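Glycoside Hydrolase (PDB 5TA0) probably hydrolyses agarose-type galactans of red algae, as a family 86 glycoside hydrolase from a human gut Bacteroides. Local coordinates at residues T350-M355 with F413-W417; Y341-L347 with H477-K481; P432-C436 with I448-D453; D72-Y77 with Y407-I411. One frame throughout, in Å; residues are numbered along the deposited sequence. Where two conformers were deposited one is given.

Contacts 1, 2 and 3 surround one seam, where the catalytic alpha/beta barrel meets the beta-sandwich domain. Helix 340-358 serves both contact 1 and contact 2, facing helix 411-416 in the first and strand 472-481 in the second. Contact 3 is the open end of a beta hairpin in the sheet that also holds strand 472-481, and it meets the same helix through Ser352 and Asn450. Contacts 1 and 3 are buried; contact 2 is only partly so. Contact 4, also largely buried, ties helix 69-76 to the lead-in of helix 411-416. Contact 2 is apolar packing, contact 3 backbone pairing, whereas contacts 1 and 4 each set one side-chain hydrogen bond across apolar surroundings, that of contact 4 beside a salt bridge.

Contact 1 (T350-M355 with F413-W417); sequences TNSMLM and FYQLW. With EDO (1,2-ethanediol), chain O.
Asn351 and Phe413 mark the closest backbone approach, with CA atoms 7.8 Å apart, where the middle of helix 340-358 meets the last turn of helix 411-416 and Trp417 just beyond it. The polar centre is one bond: Trp417 NE1 donates to Asn351 OD1 at 3.0 Å and 164°. The oxygen lies close to the indole plane, but the donor is tilted 29° from the plane of the amide carbonyl. The same OD1 sits at the rim of the Phe413 ring, 3.3 Å from CD1, where the aromatic C-H groups carry slight positive charge. Leu354, its CG trans to the backbone N (chi1 171°), comes from the opposite direction and lays CD2 over the indole face, 3.8 Å from the centroid of the six-membered ring of Trp417. That methyl also lies at the Phe413 edge, 3.7 Å from CZ, and so touches both aromatics at once. Met355 adds a Met-aromatic contact at the indole edge, SD being 4.1 Å from Trp417 CH2. An ethanediol, probably from the crystallisation liquor, bridges the helices: its O2 donates to Thr350 OG1 and its O1 to Tyr414 OH. In this buried seam asparagine gives the indole N-H the acceptor it needs, so one directional bond helps fix how the tryptophan is turned, while leucine and methionine supply shape around it.

Contact 2 (Y341-L347 with H477-K481); sequences YRDWLRL and HLYLK
Trp344 and Leu480 carry a helix-on-sheet packing in which helix 340-358 of the catalytic barrel lies against strand 472-481 of the beta-sandwich domain. The short axes pass 9.5 Å apart and run at 136° to each other, a separation that suits large apolar side chains. Trp344 makes the most extensive contact of the helix segment. A chi1 of 164° swings the indole away from the main-chain nitrogen and out from the helix, to spread one face over the strand backbone. Leu480 CB sits above the five-membered ring, 3.8 Å from its centroid and 18° off the normal, a CH-pi contact. Further along the same face lies the main chain of Tyr479, whose CA is 3.7 Å from Trp344 CH2. A flat indole fits here because it can cover peptide and side chain together. The alternation of the strand does the rest: Leu478 and Leu480 turn toward the helix, whereas Tyr479 turns away and spends its hydroxyl on Asp491 of the adjoining strand 487-495. Leu478 CG approaches the far end of the indole, 4.2 Å from Trp344 CZ3, and its CD2 methyl also packs on Leu416 of helix 411-416, extending the apolar layer. Leu347 adds a looser touch, CB to Leu478 CD2 at 4.4 Å. At the other end of the segment Leu480 is wedged between two aromatics, its CD2 lying 3.7 Å from Trp344 NE1 and, near the plane of the phenol ring, 3.9 Å from Tyr341 CE1.

Contact 3 (P432-C436 with I448-D453); sequences PDIMC and IINNLD
Met435 and Asn450 form the hydrogen-bonded antiparallel pair at the open end of the hairpin of strands 434-441 and 444-451. Met435 N donates to Asn450 O and Asn450 N to Met435 O, both at 2.9 Å. Beyond the strand end, Leu452 N adds a third, straight bond to Asp433 O at 2.8 Å and 168°. Asn451 then bends its chain into an Asx turn: OD1 accepts from Asp453 N at 2.8 Å, the donor standing well above the amide plane, and ND2 serves the carbonyls of Glu504 and Lys455. The two acids nearby have separate partners, Asp433 OD1 receiving Gly593 N and Asp453 OD2 pairing with Lys455 NZ, which probably eases their proximity. A water donates to Asp433 OD1 at 3.2 Å and to Leu452 O at 2.9 Å. Asn450 is buried, yet both ends of its amide have partners, OD1 Ser352 OG and ND2 Thr508 OG1. Met435, bent at its thioether (chi3 -70°), curls CE to 3.2 Å from Asn450 OD1 and onto Leu452. On the other face, beta-branched isoleucines suit an extended strand; Ile434 CG2 and Ile449 CG2 meet at 3.5 Å, closer than usual carbon contact. Cys436 shares that face and is disulfide-bonded to Cys429. The Met435-Asn450 face thus meets helix 340-358, the isoleucine face packs on strand 457-464, and strand 508-514 pairs with the far edge of 444-451.

Contact 4 (D72-Y77 with Y407-I411); sequences DLIRKY and YSELI
Tyr407 slides the edge of its ring past Leu73, CE1 lying 4.2 Å from Leu73 CD2, and ends on Asp72. The contact joins helix 69-76 of the alpha/beta barrel to the turn that leads into helix 411-416. Tyr407 OH donates to Asp72 OD1 at 2.7 Å, meeting that oxygen on its anti lone pair, the one turned away from OD2, and the acid and ring planes stand 30° apart. OD2 is met on its syn side by Lys76 NZ at 2.9 Å, a salt bridge one turn along the helix. Aspartate suits the place because its two oxygens can serve these partners separately; the lysine probably stabilises its negative charge. The helix widens here into a pi-type turn. On the other segment, Ser408 OG accepts from Leu410 N at 3.1 Å, a capping bond ahead of the helix, within a type I turn from Ser408 to Ile411. The turn folds Ile411 back over its own neighbour, CG1 resting above the centre of the Tyr407 ring. At chi1 -165° CG1 points away from its own amide nitrogen, and isoleucine suits the place because its CG1-CD1 arm covers the ring while its end still reaches helix 69-76. Tyr77, whose hydroxyl is hydrogen-bonded to Gln415 NE2, offers CE2 to the end of that arm at 4.1 Å from Ile411 CD1. The same methyl meets Leu73 CD1 at 3.5 Å.

Contact 1 (T350-M355 with F413-W417)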
# COMPACT_ATOMS: atom_id res chain seq x y z
N THR A 350 5.54 0.59 -8.08
CA THR A 350 4.35 1.35 -7.73
C THR A 350 3.12 0.88 -8.48
O THR A 350 2.07 0.63 -7.87
CB THR A 350 4.54 2.85 -7.97
OG1 THR A 350 5.67 3.31 -7.23
CG2 THR A 350 3.31 3.61 -7.46
N ASN A 351 3.23 0.75 -9.80
CA ASN A 351 2.07 0.38 -10.59
C ASN A 351 1.54 -1.00 -10.23
O ASN A 351 0.33 -1.19 -10.10
CB ASN A 351 2.40 0.44 -12.09
CG ASN A 351 2.36 1.84 -12.64
OD1 ASN A 351 1.53 2.65 -12.27
ND2 ASN A 351 3.28 2.14 -13.52
N SER A 352 2.43 -1.99 -10.06
CA SER A 352 1.99 -3.33 -9.72
C SER A 352 1.35 -3.37 -8.34
O SER A 352 0.27 -3.96 -8.17
CB SER A 352 3.11 -4.36 -9.81
OG SER A 352 3.58 -4.50 -11.14
N MET A 353 2.00 -2.78 -7.32
CA MET A 353 1.42 -2.80 -6.00
C MET A 353 0.06 -2.09 -5.95
O MET A 353 -0.88 -2.60 -5.32
CB MET A 353 2.39 -2.15 -5.02
CG MET A 353 3.63 -3.00 -4.78
SD MET A 353 4.54 -2.40 -3.34
CE MET A 353 5.87 -3.60 -3.32
N LEU A 354 -0.04 -0.96 -6.64
CA LEU A 354 -1.30 -0.24 -6.73
C LEU A 354 -2.42 -1.13 -7.24
O LEU A 354 -3.49 -1.16 -6.66
CB LEU A 354 -1.18 0.99 -7.60
CG LEU A 354 -2.50 1.71 -7.93
CD1 LEU A 354 -3.28 2.10 -6.68
CD2 LEU A 354 -2.22 2.96 -8.75
N MET A 355 -2.17 -1.84 -8.33
CA MET A 355 -3.21 -2.74 -8.85
C MET A 355 -3.66 -3.76 -7.79
O MET A 355 -4.86 -4.06 -7.63
CB MET A 355 -2.70 -3.47 -10.10
CG MET A 355 -2.49 -2.56 -11.29
SD MET A 355 -4.00 -2.02 -12.07
CE MET A 355 -4.50 -3.46 -13.04
N PHE A 413 4.11 8.49 -13.49
CA PHE A 413 3.02 7.76 -12.81
C PHE A 413 1.71 8.56 -12.84
O PHE A 413 0.66 8.03 -13.17
CB PHE A 413 3.41 7.45 -11.37
CG PHE A 413 2.30 6.84 -10.55
CD1 PHE A 413 2.03 5.48 -10.60
CD2 PHE A 413 1.52 7.63 -9.73
CE1 PHE A 413 0.99 4.95 -9.87
CE2 PHE A 413 0.49 7.10 -8.98
CZ PHE A 413 0.23 5.75 -9.05
N TYR A 414 1.79 9.84 -12.52
CA TYR A 414 0.60 10.69 -12.44
C TYR A 414 0.06 11.04 -13.82
O TYR A 414 -1.13 11.21 -14.00
CB TYR A 414 0.86 11.92 -11.54
CG TYR A 414 1.30 11.45 -10.17
CD1 TYR A 414 2.65 11.31 -9.84
CD2 TYR A 414 0.37 11.03 -9.24
CE1 TYR A 414 3.04 10.81 -8.61
CE2 TYR A 414 0.73 10.53 -7.99
CZ TYR A 414 2.08 10.41 -7.68
OH TYR A 414 2.50 9.86 -6.48
N GLN A 415 0.95 11.09 -14.82
CA GLN A 415 0.54 11.24 -16.20
C GLN A 415 -0.18 9.99 -16.69
O GLN A 415 -1.24 10.07 -17.34
CB GLN A 415 1.76 11.56 -17.09
CG GLN A 415 2.31 12.94 -16.81
CD GLN A 415 3.69 13.22 -17.37
OE1 GLN A 415 4.50 12.32 -17.58
NE2 GLN A 415 3.96 14.49 -17.57
N LEU A 416 0.32 8.83 -16.32
CA LEU A 416 -0.29 7.57 -16.72
C LEU A 416 -1.71 7.43 -16.16
O LEU A 416 -2.61 6.99 -16.87
CB LEU A 416 0.57 6.39 -16.27
CG LEU A 416 0.08 4.97 -16.50
CD1 LEU A 416 -0.00 4.66 -17.98
CD2 LEU A 416 0.99 3.99 -15.79
N TRP A 417 -1.88 7.79 -14.89
CA TRP A 417 -3.16 7.62 -14.19
C TRP A 417 -4.06 8.85 -14.28
O TRP A 417 -5.12 8.90 -13.64
CB TRP A 417 -2.89 7.23 -12.71
CG TRP A 417 -2.43 5.81 -12.58
CD1 TRP A 417 -1.12 5.35 -12.66
CD2 TRP A 417 -3.24 4.64 -12.38
NE1 TRP A 417 -1.10 3.99 -12.54
CE2 TRP A 417 -2.39 3.53 -12.37
CE3 TRP A 417 -4.62 4.43 -12.21
CZ2 TRP A 417 -2.86 2.23 -12.17
CZ3 TRP A 417 -5.07 3.15 -12.00
CH2 TRP A 417 -4.22 2.07 -11.99
C1 EDO O . 5.20 7.90 -7.67
O1 EDO O . 3.90 7.41 -7.53
C2 EDO O . 5.92 6.80 -8.40
O2 EDO O . 6.48 5.99 -7.37

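Contact 2 (Y341-L347 with H477-K481)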
# COMPACT_ATOMS: atom_id res chain seq x y z
N TYR A 341 16.67 5.78 -14.75
CA TYR A 341 16.54 4.35 -14.48
C TYR A 341 16.13 4.06 -13.03
O TYR A 341 15.26 3.20 -12.77
CB TYR A 341 17.83 3.60 -14.82
CG TYR A 341 17.73 2.12 -14.60
CD1 TYR A 341 16.90 1.33 -15.39
CD2 TYR A 341 18.44 1.51 -13.59
CE1 TYR A 341 16.79 -0.03 -15.18
CE2 TYR A 341 18.35 0.14 -13.37
CZ TYR A 341 17.53 -0.63 -14.17
OH TYR A 341 17.46 -1.98 -13.92
N ARG A 342 16.75 4.75 -12.07
CA ARG A 342 16.37 4.52 -10.69
C ARG A 342 14.89 4.87 -10.47
O ARG A 342 14.19 4.13 -9.78
CB ARG A 342 17.27 5.31 -9.76
CG ARG A 342 17.11 4.89 -8.31
CD ARG A 342 18.08 5.57 -7.39
NE ARG A 342 17.82 6.99 -7.25
CZ ARG A 342 18.69 7.87 -6.76
NH1 ARG A 342 18.37 9.15 -6.69
NH2 ARG A 342 19.89 7.48 -6.35
N ASP A 343 14.42 5.93 -11.10
CA ASP A 343 12.98 6.26 -11.06
C ASP A 343 12.12 5.15 -11.68
O ASP A 343 11.06 4.82 -11.13
CB ASP A 343 12.68 7.59 -11.73
CG ASP A 343 13.07 8.81 -10.92
OD1 ASP A 343 13.41 8.70 -9.73
OD2 ASP A 343 13.06 9.91 -11.54
N TRP A 344 12.55 4.56 -12.80
CA TRP A 344 11.84 3.42 -13.39
C TRP A 344 11.69 2.26 -12.40
O TRP A 344 10.62 1.66 -12.26
CB TRP A 344 12.53 2.92 -14.67
CG TRP A 344 12.09 1.56 -15.10
CD1 TRP A 344 12.80 0.40 -15.01
CD2 TRP A 344 10.80 1.19 -15.60
NE1 TRP A 344 12.06 -0.65 -15.46
CE2 TRP A 344 10.82 -0.20 -15.82
CE3 TRP A 344 9.62 1.91 -15.88
CZ2 TRP A 344 9.72 -0.90 -16.33
CZ3 TRP A 344 8.51 1.20 -16.37
CH2 TRP A 344 8.58 -0.18 -16.59
N LEU A 345 12.75 1.98 -11.65
CA LEU A 345 12.69 0.92 -10.65
C LEU A 345 11.56 1.17 -9.65
O LEU A 345 10.85 0.25 -9.30
CB LEU A 345 14.01 0.73 -9.92
CG LEU A 345 15.19 0.26 -10.79
CD1 LEU A 345 16.41 0.15 -9.91
CD2 LEU A 345 14.92 -1.07 -11.48
N ARG A 346 11.39 2.43 -9.28
CA ARG A 346 10.29 2.79 -8.37
C ARG A 346 8.94 2.72 -9.09
O ARG A 346 7.95 2.19 -8.54
CB ARG A 346 10.52 4.20 -7.82
CG ARG A 346 11.83 4.36 -7.06
CD ARG A 346 11.87 5.73 -6.40
NE ARG A 346 11.03 5.72 -5.22
CZ ARG A 346 11.38 5.16 -4.06
NH1 ARG A 346 10.53 5.13 -3.03
NH2 ARG A 346 12.59 4.65 -3.88
N LEU A 347 8.89 3.25 -10.30
CA LEU A 347 7.63 3.28 -11.08
C LEU A 347 7.02 1.89 -11.23
O LEU A 347 5.80 1.69 -11.05
CB LEU A 347 7.85 3.91 -12.47
CG LEU A 347 8.01 5.42 -12.47
CD1 LEU A 347 8.59 5.87 -13.80
CD2 LEU A 347 6.70 6.13 -12.17
N HIS A 477 1.29 3.88 -22.44
CA HIS A 477 2.13 2.72 -22.19
C HIS A 477 3.42 3.20 -21.52
O HIS A 477 4.18 3.99 -22.11
CB HIS A 477 2.43 2.01 -23.52
CG HIS A 477 3.14 0.70 -23.41
ND1 HIS A 477 3.84 0.17 -24.48
CD2 HIS A 477 3.27 -0.19 -22.41
CE1 HIS A 477 4.34 -1.00 -24.14
NE2 HIS A 477 4.01 -1.25 -22.89
N LEU A 478 3.64 2.73 -20.28
CA LEU A 478 4.80 3.10 -19.48
C LEU A 478 5.74 1.91 -19.38
O LEU A 478 5.38 0.88 -18.83
CB LEU A 478 4.37 3.56 -18.09
CG LEU A 478 5.52 4.02 -17.19
CD1 LEU A 478 6.20 5.27 -17.72
CD2 LEU A 478 4.97 4.28 -15.80
N TYR A 479 6.95 2.06 -19.95
CA TYR A 479 7.91 0.96 -20.04
C TYR A 479 9.34 1.50 -20.04
O TYR A 479 9.56 2.70 -20.15
CB TYR A 479 7.64 0.14 -21.34
CG TYR A 479 7.81 0.90 -22.63
CD1 TYR A 479 6.77 1.66 -23.17
CD2 TYR A 479 9.04 0.90 -23.30
CE1 TYR A 479 6.92 2.38 -24.35
CE2 TYR A 479 9.21 1.60 -24.48
CZ TYR A 479 8.15 2.34 -25.01
OH TYR A 479 8.31 3.06 -26.18
N LEU A 480 10.29 0.56 -19.99
CA LEU A 480 11.71 0.86 -20.00
C LEU A 480 12.29 0.73 -21.42
O LEU A 480 12.15 -0.32 -22.05
CB LEU A 480 12.46 -0.06 -19.05
CG LEU A 480 13.99 0.06 -18.99
CD1 LEU A 480 14.41 1.40 -18.41
CD2 LEU A 480 14.54 -1.09 -18.18
N LYS A 481 12.99 1.78 -21.85
CA LYS A 481 13.74 1.76 -23.12
C LYS A 481 15.23 1.64 -22.81
O LYS A 481 15.76 2.43 -22.04
CB LYS A 481 13.50 3.05 -23.89
CG LYS A 481 14.26 3.14 -25.22
CD LYS A 481 13.92 4.41 -25.97
CE LYS A 481 14.42 4.34 -27.40
NZ LYS A 481 14.07 5.59 -28.10

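Contact 3 (P432-C436 with I448-D453)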
# COMPACT_ATOMS: atom_id res chain seq x y z
N PRO A 432 -1.88 -15.40 -14.93
CA PRO A 432 -1.77 -14.82 -13.58
C PRO A 432 -0.69 -13.75 -13.45
O PRO A 432 -0.72 -12.98 -12.48
CB PRO A 432 -1.50 -16.02 -12.68
CG PRO A 432 -1.06 -17.10 -13.57
CD PRO A 432 -1.60 -16.86 -14.93
N ASP A 433 0.24 -13.67 -14.40
CA ASP A 433 1.24 -12.59 -14.43
C ASP A 433 0.72 -11.28 -15.03
O ASP A 433 1.45 -10.30 -15.04
CB ASP A 433 2.50 -13.02 -15.17
CG ASP A 433 3.24 -14.10 -14.44
OD1 ASP A 433 3.41 -14.01 -13.22
OD2 ASP A 433 3.64 -15.07 -15.09
N ILE A 434 -0.52 -11.27 -15.54
CA ILE A 434 -1.13 -10.06 -16.08
C ILE A 434 -2.28 -9.65 -15.18
O ILE A 434 -3.24 -10.42 -15.01
CB ILE A 434 -1.62 -10.29 -17.53
CG1 ILE A 434 -0.42 -10.64 -18.42
CG2 ILE A 434 -2.40 -9.09 -18.03
CD1 ILE A 434 0.51 -9.49 -18.70
N MET A 435 -2.19 -8.46 -14.60
CA MET A 435 -3.28 -7.94 -13.76
C MET A 435 -4.06 -6.93 -14.56
O MET A 435 -3.49 -6.17 -15.34
CB MET A 435 -2.71 -7.31 -12.49
CG MET A 435 -1.99 -8.31 -11.61
SD MET A 435 -1.49 -7.68 -10.01
CE MET A 435 -0.19 -6.53 -10.51
N CYS A 436 -5.37 -6.91 -14.37
CA CYS A 436 -6.20 -5.99 -15.11
C CYS A 436 -7.31 -5.45 -14.24
O CYS A 436 -7.72 -6.07 -13.28
CB CYS A 436 -6.78 -6.65 -16.37
SG CYS A 436 -7.60 -8.24 -16.12
N ILE A 448 -6.95 -0.80 -17.43
CA ILE A 448 -5.56 -0.79 -16.94
C ILE A 448 -5.04 -2.20 -16.92
O ILE A 448 -5.68 -3.10 -16.40
CB ILE A 448 -5.44 -0.17 -15.53
CG1 ILE A 448 -6.15 1.18 -15.43
CG2 ILE A 448 -3.99 -0.04 -15.12
CD1 ILE A 448 -7.48 1.16 -14.71
N ILE A 449 -3.84 -2.40 -17.49
CA ILE A 449 -3.23 -3.72 -17.57
C ILE A 449 -1.78 -3.60 -17.13
O ILE A 449 -1.09 -2.70 -17.59
CB ILE A 449 -3.34 -4.35 -18.98
CG1 ILE A 449 -4.76 -4.16 -19.55
CG2 ILE A 449 -2.90 -5.80 -18.97
CD1 ILE A 449 -4.94 -4.62 -20.99
N ASN A 450 -1.36 -4.51 -16.26
CA ASN A 450 -0.01 -4.49 -15.69
C ASN A 450 0.64 -5.86 -15.82
O ASN A 450 0.03 -6.88 -15.61
CB ASN A 450 -0.11 -4.08 -14.21
CG ASN A 450 1.23 -4.12 -13.49
OD1 ASN A 450 1.54 -5.07 -12.78
ND2 ASN A 450 2.03 -3.10 -13.70
N ASN A 451 1.94 -5.83 -16.13
CA ASN A 451 2.72 -7.04 -16.35
C ASN A 451 3.65 -7.30 -15.17
O ASN A 451 4.49 -6.47 -14.87
CB ASN A 451 3.53 -6.83 -17.65
CG ASN A 451 4.24 -8.08 -18.12
OD1 ASN A 451 4.03 -9.19 -17.61
ND2 ASN A 451 5.12 -7.89 -19.13
N LEU A 452 3.49 -8.45 -14.53
CA LEU A 452 4.40 -8.97 -13.51
C LEU A 452 5.52 -9.85 -14.10
O LEU A 452 6.47 -10.18 -13.39
CB LEU A 452 3.63 -9.79 -12.47
CG LEU A 452 2.67 -8.99 -11.59
CD1 LEU A 452 1.75 -9.95 -10.87
CD2 LEU A 452 3.42 -8.10 -10.57
N ASP A 453 5.43 -10.21 -15.38
CA ASP A 453 6.47 -11.02 -16.02
C ASP A 453 7.66 -10.14 -16.42
O ASP A 453 7.56 -8.92 -16.53
CB ASP A 453 5.88 -11.77 -17.23
CG ASP A 453 6.62 -13.07 -17.57
OD1 ASP A 453 7.67 -13.38 -16.96
OD2 ASP A 453 6.10 -13.75 -18.47
O HOH W 1 6.42 -13.02 -12.85

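Contact 4 (D72-Y77 with Y407-I411)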
# COMPACT_ATOMS: atom_id res chain seq x y z
N ASP A 72 -0.08 22.86 -11.28
CA ASP A 72 0.32 21.85 -12.25
C ASP A 72 0.20 20.43 -11.68
O ASP A 72 -0.48 19.56 -12.23
CB ASP A 72 1.72 22.13 -12.78
CG ASP A 72 2.00 21.39 -14.09
OD1 ASP A 72 2.68 20.34 -14.07
OD2 ASP A 72 1.52 21.85 -15.16
N LEU A 73 0.80 20.20 -10.53
CA LEU A 73 0.86 18.84 -10.00
C LEU A 73 -0.43 18.43 -9.32
O LEU A 73 -0.98 17.36 -9.61
CB LEU A 73 2.04 18.70 -9.06
CG LEU A 73 2.32 17.32 -8.48
CD1 LEU A 73 2.25 16.18 -9.49
CD2 LEU A 73 3.67 17.34 -7.76
N ILE A 74 -0.92 19.24 -8.38
CA ILE A 74 -2.12 18.87 -7.64
C ILE A 74 -3.38 19.05 -8.51
O ILE A 74 -4.15 18.11 -8.71
CB ILE A 74 -2.24 19.63 -6.30
CG1 ILE A 74 -1.12 19.22 -5.34
CG2 ILE A 74 -3.60 19.37 -5.67
CD1 ILE A 74 -1.03 20.10 -4.11
N ARG A 75 -3.59 20.26 -9.03
CA ARG A 75 -4.85 20.53 -9.73
C ARG A 75 -4.91 19.87 -11.10
O ARG A 75 -5.83 19.10 -11.38
CB ARG A 75 -5.13 22.04 -9.80
CG ARG A 75 -6.52 22.39 -10.33
CD ARG A 75 -6.69 22.43 -11.84
NE ARG A 75 -5.67 23.18 -12.57
CZ ARG A 75 -5.42 23.06 -13.88
NH1 ARG A 75 -4.45 23.78 -14.44
NH2 ARG A 75 -6.12 22.22 -14.64
N LYS A 76 -3.93 20.15 -11.96
CA LYS A 76 -4.00 19.64 -13.34
C LYS A 76 -3.98 18.10 -13.40
O LYS A 76 -4.73 17.50 -14.17
CB LYS A 76 -2.87 20.21 -14.20
CG LYS A 76 -2.89 19.67 -15.62
CD LYS A 76 -1.92 20.37 -16.54
CE LYS A 76 -0.54 19.74 -16.49
NZ LYS A 76 0.38 20.42 -17.44
N TYR A 77 -3.14 17.45 -12.59
CA TYR A 77 -3.10 15.99 -12.60
C TYR A 77 -4.09 15.34 -11.62
O TYR A 77 -4.28 14.12 -11.68
CB TYR A 77 -1.68 15.49 -12.38
CG TYR A 77 -0.77 15.77 -13.56
CD1 TYR A 77 -0.96 15.14 -14.78
CD2 TYR A 77 0.29 16.67 -13.44
CE1 TYR A 77 -0.13 15.42 -15.86
CE2 TYR A 77 1.14 16.92 -14.50
CZ TYR A 77 0.92 16.30 -15.70
OH TYR A 77 1.76 16.57 -16.78
N TYR A 407 10.41 18.25 -13.04
CA TYR A 407 9.91 16.92 -12.65
C TYR A 407 10.97 15.86 -12.86
O TYR A 407 11.69 15.86 -13.87
CB TYR A 407 8.67 16.53 -13.43
CG TYR A 407 7.42 17.28 -13.04
CD1 TYR A 407 6.96 17.30 -11.72
CD2 TYR A 407 6.65 17.92 -14.00
CE1 TYR A 407 5.80 17.96 -11.37
CE2 TYR A 407 5.48 18.59 -13.66
CZ TYR A 407 5.06 18.61 -12.34
OH TYR A 407 3.90 19.27 -11.96
N SER A 408 11.08 14.95 -11.89
CA SER A 408 11.77 13.69 -12.08
C SER A 408 10.92 12.80 -12.98
O SER A 408 9.83 13.19 -13.42
CB SER A 408 12.00 13.00 -10.75
OG SER A 408 10.77 12.44 -10.27
N GLU A 409 11.35 11.56 -13.23
CA GLU A 409 10.54 10.66 -14.03
C GLU A 409 9.34 10.12 -13.25
O GLU A 409 8.45 9.55 -13.86
CB GLU A 409 11.36 9.51 -14.60
CG GLU A 409 12.52 9.98 -15.50
CD GLU A 409 12.03 10.86 -16.62
OE1 GLU A 409 11.13 10.43 -17.36
OE2 GLU A 409 12.45 12.04 -16.71
N LEU A 410 9.29 10.36 -11.94
CA LEU A 410 8.13 9.88 -11.17
C LEU A 410 6.83 10.58 -11.58
O LEU A 410 5.74 10.03 -11.36
CB LEU A 410 8.39 10.01 -9.67
CG LEU A 410 9.62 9.27 -9.13
CD1 LEU A 410 9.76 9.40 -7.62
CD2 LEU A 410 9.65 7.80 -9.52
N ILE A 411 6.92 11.74 -12.24
CA ILE A 411 5.71 12.38 -12.75
C ILE A 411 4.97 11.49 -13.75
O ILE A 411 3.75 11.61 -13.93
CB ILE A 411 6.01 13.78 -13.37
CG1 ILE A 411 4.74 14.61 -13.56
CG2 ILE A 411 6.74 13.69 -14.72
CD1 ILE A 411 3.93 14.88 -12.30